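Local coordinates for TetR family Transcriptional regulator (Streptococcus agalactiae 2603V/R, PDB 3KKC), which probably binds DNA through an N-terminal helix-turn-helix domain and regulates transcription, as expected of a TetR-family transcriptional regulator, at residues Asp66-His69 against His70-Gln74; Glu92-Asp96 against Ser97-Leu101; Pro107-Leu110 against Leu111-Ser115. All coordinates share one frame; numbering follows the deposited sequence.

Contact 1 (Asp66-His69 against His70-Gln74). With NI (nickel (II) ion), chain E; IMD (imidazole), chain F.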
loop_
_atom_site.group_PDB
_atom_site.type_symbol
_atom_site.label_atom_id
_atom_site.label_comp_id
_atom_site.label_asym_id
_atom_site.label_seq_id
_atom_site.Cartn_x
_atom_site.Cartn_y
_atom_site.Cartn_z
ATOM N N ASP A 66 -18.743 9.152 -11.182
ATOM C CA ASP A 66 -18.760 8.882 -12.632
ATOM C C ASP A 66 -17.867 7.719 -13.049
ATOM O O ASP A 66 -18.312 6.816 -13.733
ATOM C CB ASP A 66 -18.272 10.107 -13.426
ATOM C CG ASP A 66 -19.295 11.218 -13.498
ATOM O OD1 ASP A 66 -20.493 10.967 -13.253
ATOM O OD2 ASP A 66 -18.892 12.354 -13.813
ATOM N N LEU A 67 -16.593 7.776 -12.676
ATOM C CA LEU A 67 -15.635 6.747 -13.046
ATOM C C LEU A 67 -16.089 5.342 -12.607
ATOM O O LEU A 67 -15.968 4.369 -13.361
ATOM C CB LEU A 67 -14.268 7.078 -12.455
ATOM C CG LEU A 67 -13.257 7.620 -13.454
ATOM C CD1 LEU A 67 -13.944 8.066 -14.742
ATOM C CD2 LEU A 67 -12.457 8.742 -12.843
ATOM N N PHE A 68 -16.631 5.249 -11.394
ATOM C CA PHE A 68 -17.082 3.969 -10.861
ATOM C C PHE A 68 -18.454 3.543 -11.406
ATOM O O PHE A 68 -18.763 2.349 -11.482
ATOM C CB PHE A 68 -17.018 3.976 -9.336
ATOM C CG PHE A 68 -15.609 4.131 -8.814
ATOM C CD1 PHE A 68 -14.534 3.634 -9.554
ATOM C CD2 PHE A 68 -15.353 4.772 -7.593
ATOM C CE1 PHE A 68 -13.229 3.770 -9.095
ATOM C CE2 PHE A 68 -14.053 4.927 -7.129
ATOM C CZ PHE A 68 -12.982 4.433 -7.861
ATOM N N HIS A 69 -19.278 4.505 -11.800
ATOM C CA HIS A 69 -20.521 4.118 -12.418
ATOM C C HIS A 69 -20.187 3.474 -13.751
ATOM O O HIS A 69 -20.749 2.440 -14.081
ATOM C CB HIS A 69 -21.455 5.300 -12.600
ATOM C CG HIS A 69 -22.800 4.931 -13.137
ATOM N ND1 HIS A 69 -23.925 4.868 -12.340
ATOM C CD2 HIS A 69 -23.212 4.644 -14.397
ATOM C CE1 HIS A 69 -24.970 4.547 -13.085
ATOM N NE2 HIS A 69 -24.565 4.405 -14.337
ATOM N N HIS A 70 -19.255 4.049 -14.509
ATOM C CA HIS A 70 -18.915 3.440 -15.792
ATOM C C HIS A 70 -18.179 2.095 -15.708
ATOM O O HIS A 70 -18.315 1.261 -16.601
ATOM C CB HIS A 70 -18.128 4.364 -16.719
ATOM C CG HIS A 70 -17.886 3.756 -18.071
ATOM N ND1 HIS A 70 -18.908 3.542 -18.979
ATOM C CD2 HIS A 70 -16.761 3.270 -18.651
ATOM C CE1 HIS A 70 -18.414 2.969 -20.064
ATOM N NE2 HIS A 70 -17.115 2.798 -19.897
ATOM N N LEU A 71 -17.376 1.898 -14.669
ATOM C CA LEU A 71 -16.624 0.652 -14.544
ATOM C C LEU A 71 -17.503 -0.514 -14.100
ATOM O O LEU A 71 -17.476 -1.571 -14.708
ATOM C CB LEU A 71 -15.457 0.820 -13.577
ATOM C CG LEU A 71 -14.258 1.574 -14.137
ATOM C CD1 LEU A 71 -13.045 1.374 -13.266
ATOM C CD2 LEU A 71 -13.990 1.061 -15.516
ATOM N N PHE A 72 -18.304 -0.313 -13.063
ATOM C CA PHE A 72 -18.955 -1.427 -12.376
ATOM C C PHE A 72 -20.456 -1.389 -12.528
ATOM O O PHE A 72 -21.059 -2.361 -12.960
ATOM C CB PHE A 72 -18.660 -1.414 -10.867
ATOM C CG PHE A 72 -17.209 -1.206 -10.508
ATOM C CD1 PHE A 72 -16.299 -2.249 -10.587
ATOM C CD2 PHE A 72 -16.768 0.021 -10.044
ATOM C CE1 PHE A 72 -14.966 -2.060 -10.229
ATOM C CE2 PHE A 72 -15.445 0.213 -9.687
ATOM C CZ PHE A 72 -14.547 -0.829 -9.776
ATOM N N LYS A 73 -21.055 -0.272 -12.125
ATOM C CA LYS A 73 -22.505 -0.159 -12.019
ATOM C C LYS A 73 -23.169 -0.315 -13.385
ATOM O O LYS A 73 -24.313 0.090 -13.602
ATOM C CB LYS A 73 -22.884 1.148 -11.318
ATOM C CG LYS A 73 -22.218 1.283 -9.941
ATOM C CD LYS A 73 -21.939 2.742 -9.589
ATOM C CE LYS A 73 -20.749 2.882 -8.639
ATOM N NZ LYS A 73 -20.276 4.303 -8.519
ATOM N N GLN A 74 -22.413 -0.919 -14.297
ATOM C CA GLN A 74 -22.913 -1.413 -15.572
ATOM C C GLN A 74 -23.804 -2.651 -15.424
ATOM O O GLN A 74 -23.485 -3.588 -14.677
ATOM C CB GLN A 74 -21.724 -1.776 -16.461
ATOM C CG GLN A 74 -20.904 -0.590 -16.884
ATOM C CD GLN A 74 -21.703 0.360 -17.742
ATOM O OE1 GLN A 74 -21.290 0.693 -18.847
ATOM N NE2 GLN A 74 -22.865 0.784 -17.246
HETATM NI NI NI E . -15.577 1.744 -21.046
HETATM N N1 IMD F . -19.817 0.069 -21.351
HETATM C C2 IMD F . -18.591 -0.483 -21.468
HETATM N N3 IMD F . -17.877 0.235 -22.364
HETATM C C4 IMD F . -18.649 1.243 -22.820
HETATM C C5 IMD F . -19.877 1.139 -22.178
#

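Contact 2 (Glu92-Asp96 against Ser97-Leu101)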
loop_
_atom_site.group_PDB
_atom_site.type_symbol
_atom_site.label_atom_id
_atom_site.label_comp_id
_atom_site.label_asym_id
_atom_site.label_seq_id
_atom_site.Cartn_x
_atom_site.Cartn_y
_atom_site.Cartn_z
ATOM N N GLU A 92 -5.342 0.948 -18.515
ATOM C CA GLU A 92 -4.143 0.937 -19.362
ATOM C C GLU A 92 -4.008 2.166 -20.275
ATOM O O GLU A 92 -2.893 2.499 -20.710
ATOM C CB GLU A 92 -3.991 -0.385 -20.149
ATOM C CG GLU A 92 -4.950 -0.560 -21.327
ATOM C CD GLU A 92 -4.535 -1.670 -22.300
ATOM O OE1 GLU A 92 -3.333 -2.017 -22.355
ATOM O OE2 GLU A 92 -5.420 -2.188 -23.020
ATOM N N GLN A 93 -5.136 2.834 -20.547
ATOM C CA GLN A 93 -5.142 4.094 -21.298
ATOM C C GLN A 93 -5.227 5.275 -20.344
ATOM O O GLN A 93 -5.090 6.436 -20.764
ATOM C CB GLN A 93 -6.340 4.188 -22.264
ATOM C CG GLN A 93 -7.086 2.910 -22.550
ATOM C CD GLN A 93 -6.375 2.065 -23.578
ATOM O OE1 GLN A 93 -5.395 2.511 -24.187
ATOM N NE2 GLN A 93 -6.856 0.834 -23.780
ATOM N N ASN A 94 -5.476 4.980 -19.069
ATOM C CA ASN A 94 -5.618 6.014 -18.067
ATOM C C ASN A 94 -6.848 6.856 -18.415
ATOM O O ASN A 94 -6.819 8.099 -18.389
ATOM C CB ASN A 94 -4.355 6.871 -18.009
ATOM C CG ASN A 94 -4.203 7.613 -16.676
ATOM O OD1 ASN A 94 -4.897 7.318 -15.692
ATOM N ND2 ASN A 94 -3.289 8.580 -16.646
ATOM N N GLN A 95 -7.921 6.156 -18.782
ATOM C CA GLN A 95 -9.207 6.793 -19.037
ATOM C C GLN A 95 -9.608 7.701 -17.878
ATOM O O GLN A 95 -10.020 7.222 -16.802
ATOM C CB GLN A 95 -10.289 5.750 -19.267
ATOM C CG GLN A 95 -9.882 4.676 -20.255
ATOM C CD GLN A 95 -10.736 4.686 -21.511
ATOM O OE1 GLN A 95 -11.407 5.680 -21.797
ATOM N NE2 GLN A 95 -10.716 3.581 -22.264
ATOM N N ASP A 96 -9.508 9.007 -18.157
ATOM C CA ASP A 96 -9.757 10.113 -17.231
ATOM C C ASP A 96 -8.852 10.072 -16.004
ATOM O O ASP A 96 -9.311 10.330 -14.904
ATOM C CB ASP A 96 -11.230 10.202 -16.790
ATOM C CG ASP A 96 -12.220 9.852 -17.907
ATOM O OD1 ASP A 96 -12.754 10.761 -18.596
ATOM O OD2 ASP A 96 -12.490 8.647 -18.065
ATOM N N SER A 97 -7.577 9.745 -16.199
ATOM C CA SER A 97 -6.585 9.792 -15.134
ATOM C C SER A 97 -6.867 8.765 -14.020
ATOM O O SER A 97 -6.413 8.928 -12.861
ATOM C CB SER A 97 -6.524 11.200 -14.541
ATOM O OG SER A 97 -6.470 12.178 -15.568
ATOM N N ILE A 98 -7.611 7.713 -14.369
ATOM C CA ILE A 98 -7.987 6.718 -13.377
ATOM C C ILE A 98 -6.758 5.963 -12.857
ATOM O O ILE A 98 -6.677 5.650 -11.679
ATOM C CB ILE A 98 -9.069 5.754 -13.884
ATOM C CG1 ILE A 98 -9.714 5.038 -12.708
ATOM C CG2 ILE A 98 -8.504 4.746 -14.901
ATOM C CD1 ILE A 98 -11.028 4.435 -13.050
ATOM N N ALA A 99 -5.801 5.709 -13.746
ATOM C CA ALA A 99 -4.528 5.095 -13.394
ATOM C C ALA A 99 -3.744 6.002 -12.466
ATOM O O ALA A 99 -3.207 5.576 -11.448
ATOM C CB ALA A 99 -3.713 4.846 -14.639
ATOM N N THR A 100 -3.658 7.263 -12.842
ATOM C CA THR A 100 -2.867 8.199 -12.087
ATOM C C THR A 100 -3.534 8.424 -10.743
ATOM O O THR A 100 -2.878 8.743 -9.762
ATOM C CB THR A 100 -2.718 9.507 -12.864
ATOM O OG1 THR A 100 -2.257 9.195 -14.183
ATOM C CG2 THR A 100 -1.708 10.470 -12.166
ATOM N N LEU A 101 -4.846 8.244 -10.695
ATOM C CA LEU A 101 -5.573 8.459 -9.454
ATOM C C LEU A 101 -5.175 7.378 -8.454
ATOM O O LEU A 101 -4.963 7.661 -7.280
ATOM C CB LEU A 101 -7.082 8.444 -9.713
ATOM C CG LEU A 101 -7.927 9.513 -9.016
ATOM C CD1 LEU A 101 -7.102 10.735 -8.640
ATOM C CD2 LEU A 101 -9.092 9.907 -9.903
#

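Contact 3 (Pro107-Leu110 against Leu111-Ser115)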
loop_
_atom_site.group_PDB
_atom_site.type_symbol
_atom_site.label_atom_id
_atom_site.label_comp_id
_atom_site.label_asym_id
_atom_site.label_seq_id
_atom_site.Cartn_x
_atom_site.Cartn_y
_atom_site.Cartn_z
ATOM N N PRO A 107 -5.655 8.643 -0.675
ATOM C CA PRO A 107 -6.355 7.746 0.258
ATOM C C PRO A 107 -7.859 7.599 -0.066
ATOM O O PRO A 107 -8.409 6.485 0.056
ATOM C CB PRO A 107 -6.136 8.422 1.625
ATOM C CG PRO A 107 -5.821 9.856 1.288
ATOM C CD PRO A 107 -5.019 9.773 0.024
ATOM N N TYR A 108 -8.496 8.702 -0.472
ATOM C CA TYR A 108 -9.923 8.710 -0.803
ATOM C C TYR A 108 -10.259 7.898 -2.066
ATOM O O TYR A 108 -11.254 7.166 -2.096
ATOM C CB TYR A 108 -10.445 10.143 -0.973
ATOM C CG TYR A 108 -11.876 10.211 -1.478
ATOM C CD1 TYR A 108 -12.931 10.360 -0.592
ATOM C CD2 TYR A 108 -12.166 10.102 -2.845
ATOM C CE1 TYR A 108 -14.224 10.398 -1.036
ATOM C CE2 TYR A 108 -13.463 10.151 -3.307
ATOM C CZ TYR A 108 -14.499 10.294 -2.404
ATOM O OH TYR A 108 -15.818 10.363 -2.847
ATOM N N PHE A 109 -9.456 8.039 -3.117
ATOM C CA PHE A 109 -9.702 7.241 -4.299
ATOM C C PHE A 109 -9.463 5.762 -4.009
ATOM O O PHE A 109 -10.225 4.912 -4.464
ATOM C CB PHE A 109 -8.866 7.671 -5.498
ATOM C CG PHE A 109 -9.024 6.758 -6.658
ATOM C CD1 PHE A 109 -9.997 7.002 -7.625
ATOM C CD2 PHE A 109 -8.262 5.601 -6.749
ATOM C CE1 PHE A 109 -10.183 6.137 -8.681
ATOM C CE2 PHE A 109 -8.443 4.724 -7.813
ATOM C CZ PHE A 109 -9.410 5.005 -8.789
ATOM N N LEU A 110 -8.413 5.452 -3.253
ATOM C CA LEU A 110 -8.096 4.054 -2.954
ATOM C C LEU A 110 -9.182 3.411 -2.087
ATOM O O LEU A 110 -9.326 2.192 -2.045
ATOM C CB LEU A 110 -6.734 3.933 -2.262
ATOM C CG LEU A 110 -5.976 2.621 -2.477
ATOM C CD1 LEU A 110 -5.208 2.695 -3.783
ATOM C CD2 LEU A 110 -5.024 2.337 -1.328
ATOM N N LEU A 111 -9.941 4.245 -1.392
ATOM C CA LEU A 111 -10.944 3.758 -0.466
ATOM C C LEU A 111 -12.199 3.403 -1.229
ATOM O O LEU A 111 -12.668 2.274 -1.183
ATOM C CB LEU A 111 -11.243 4.810 0.612
ATOM C CG LEU A 111 -11.255 4.294 2.057
ATOM C CD1 LEU A 111 -11.522 5.419 3.077
ATOM C CD2 LEU A 111 -12.257 3.157 2.237
ATOM N N ARG A 112 -12.748 4.373 -1.942
ATOM C CA ARG A 112 -13.978 4.148 -2.682
ATOM C C ARG A 112 -13.806 3.076 -3.771
ATOM O O ARG A 112 -14.755 2.351 -4.101
ATOM C CB ARG A 112 -14.532 5.465 -3.228
ATOM C CG ARG A 112 -15.514 6.161 -2.262
ATOM C CD ARG A 112 -16.906 5.492 -2.256
ATOM N NE ARG A 112 -17.340 5.046 -3.590
ATOM C CZ ARG A 112 -17.591 5.853 -4.639
ATOM N NH1 ARG A 112 -17.996 5.344 -5.809
ATOM N NH2 ARG A 112 -17.442 7.178 -4.533
ATOM N N PHE A 113 -12.586 2.953 -4.288
ATOM C CA PHE A 113 -12.297 1.968 -5.311
ATOM C C PHE A 113 -12.278 0.578 -4.688
ATOM O O PHE A 113 -12.904 -0.347 -5.196
ATOM C CB PHE A 113 -10.975 2.292 -5.995
ATOM C CG PHE A 113 -10.523 1.259 -6.989
ATOM C CD1 PHE A 113 -11.354 0.854 -8.035
ATOM C CD2 PHE A 113 -9.251 0.714 -6.904
ATOM C CE1 PHE A 113 -10.919 -0.108 -8.967
ATOM C CE2 PHE A 113 -8.814 -0.235 -7.839
ATOM C CZ PHE A 113 -9.648 -0.639 -8.867
ATOM N N ARG A 114 -11.585 0.420 -3.567
ATOM C CA ARG A 114 -11.573 -0.878 -2.923
ATOM C C ARG A 114 -13.002 -1.277 -2.578
ATOM O O ARG A 114 -13.348 -2.450 -2.612
ATOM C CB ARG A 114 -10.683 -0.889 -1.684
ATOM C CG ARG A 114 -10.369 -2.293 -1.174
ATOM C CD ARG A 114 -9.039 -2.332 -0.407
ATOM N NE ARG A 114 -8.688 -3.683 0.041
ATOM C CZ ARG A 114 -9.525 -4.512 0.673
ATOM N NH1 ARG A 114 -10.777 -4.139 0.929
ATOM N NH2 ARG A 114 -9.112 -5.712 1.065
ATOM N N SER A 115 -13.843 -0.302 -2.273
ATOM C CA SER A 115 -15.207 -0.614 -1.877
ATOM C C SER A 115 -16.076 -1.076 -3.042
ATOM O O SER A 115 -17.008 -1.853 -2.857
ATOM C CB SER A 115 -15.851 0.575 -1.170
ATOM O OG SER A 115 -17.251 0.394 -1.058
#

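Contact 1 (Asp66-His69 against His70-Gln74)
Phe68 and Phe72, one helical turn apart, lie side by side and point the same way, Phe68 on the last turn of helix 57-71 and Phe72 the first residue after it. Their ring planes are inclined at 45° with centroids 5.8 Å apart, an oblique pair touching through one corner, Phe68 CD1 against Phe72 CE2 at 3.5 Å. The helical i to i+4 bonding carries on as far as Phe72 N, which donates to Phe68 O over 3.1 Å; His70 N and Leu71 N likewise reach Asp66 O and Leu67 O. On another side of the helix His69 meets Lys73. With His69 CG anti to the backbone nitrogen (chi1 -175°), the imidazole swings to where Lys73 CB can sit over one face, a CH-pi contact of 4.2 Å to the ring centroid. The lysine chain, bent at chi2, runs back across the turn, its NZ ending 3.4 Å from Phe68 CB, and also touches Glu116. His70 has nearly the same first torsion but points elsewhere round the helix, placing NE2 2.2 Å from the nickel ion; His86 and His90 of helix 80-93 also bind the metal. An imidazole molecule, probably from the crystallisation liquor, lies at the edge of the His70 ring, near its plane. Its N1 makes a weak hydrogen bond of 3.0 Å to OE1 of Gln74, whose chain bends at chi2. Leu71 packs on Ile87, His90 and Phe91. The chemistry is thus divided: Phe68, Leu71 and Phe72 are buried against neighbouring helices, His69 and Lys73 meet at a more exposed surface, and His70 ties helix 57-71 to helix 80-93 through nickel. Coordination implies that NE2 is unprotonated, and the metal probably disfavours the doubly protonated ring.

Contact 2 (Glu92-Asp96 against Ser97-Leu101)
Asn94 OD1 accepts two backbone N-H groups from the first turn of helix 98-103. The bond from Thr100 N is 3.1 Å long with an N-H...O angle of 153°, its donor tilted 34° from the amide carbonyl plane; the one from Ala99 N is shorter but weak because it is bent. The other end of the same amide is held too, since Asn94 ND2 donates to Thr100 OG1 over 2.7 Å. Bonds at both ends fix the rotation of the amide. Asn94 CG stands anti to the backbone nitrogen (chi1 -158°), which carries the group across the turn toward the helix start, where the side chain crosses that of Thr100 and Asn94 CG lies 3.5 Å from Ala99 CB. The main chain closes the same turn: Ser97 N donates to Asn94 O at 2.8 Å, approaching from above the carbonyl plane, and Ile98 N makes a long, weak bond to Gln95 O. Ser97 occupies the N-cap position without capping through its side chain; its OG bonds instead to Ile22 O. Ile98 turns inward to Leu67, Leu71 and Phe109. With positive phi, Asn94 is the C-prime residue of a Schellman motif that ends helix 80-93, Gln95 N reaching His90 O and Asn94 N reaching Phe91 O, while its side chain receives N-H groups of helix 98-103: a tight interhelical turn within the C-terminal region.

Contact 3 (Pro107-Leu110 against Leu111-Ser115)
Phe109 and Phe113 share almost the same first torsion, CG anti to the backbone nitrogen (chi1 about 175° in both); as they are i and i+4 on helix 107-129, equal torsions send both side chains the same way, alongside each other. The rings are near parallel, with planes at 23°, but slid so far that they barely overlap, their centroids being 5.6 Å apart. Contact comes instead from the root of the second side chain: Phe113 CB lies over one face of the Phe109 ring, 4.0 Å from CE2. Phe113 N also donates to Phe109 O at 3.1 Å, tying the two residues through the backbone. Tyr108 and Arg112 form a second i to i+4 pair. They too point the same way, yet the phenol ring and guanidinium planes stand at 90°, and Tyr108 OH lies near the guanidinium plane at its edge, 4.0 Å from Arg112 NH2, close but too long for a hydrogen bond. Bends at chi2 and chi3 fold the arginine chain back beside the tyrosine. Its main-chain N-H makes a nearly straight bond of 3.2 Å to Tyr108 O, whereas Arg114 N approaches Leu110 O from above the carbonyl plane. Beyond the segments, Phe109 meets Phe68, Leu101 and Leu102, and Phe113 packs on Leu102, Phe72 and Leu152. The chemistry is accordingly split by position: the two phenylalanines supply a buried apolar surface that joins several helices, while long, weak ion pairs of Arg112 with Glu116 and Arg114 with Glu118 may partly offset the positive charge, to which Lys73 adds beside Arg112.

Overall arrangement
The three contacts follow one another along the chain without interleaving, and their centres lie 14 to 15 Å apart. Contact 1 falls at the end of helix 57-71, contact 2 joins helix 80-93 to helix 98-103, and contact 3 occupies the start of helix 107-129. Each touches the other two mainly through apolar side chains, though Lys73 NZ also comes near Arg112 NH1. Leu67 and Leu71 meet Ile98; Phe68 CZ comes within 3.4 Å of Phe109 CE1; Leu101 and Ile98 also reach Phe109. Helix 57-71 follows the predicted DNA-binding motif, and this core joins that helix to those of the C-terminal region; the nickel site lies beside contact 1, near Gln95 of contact 2.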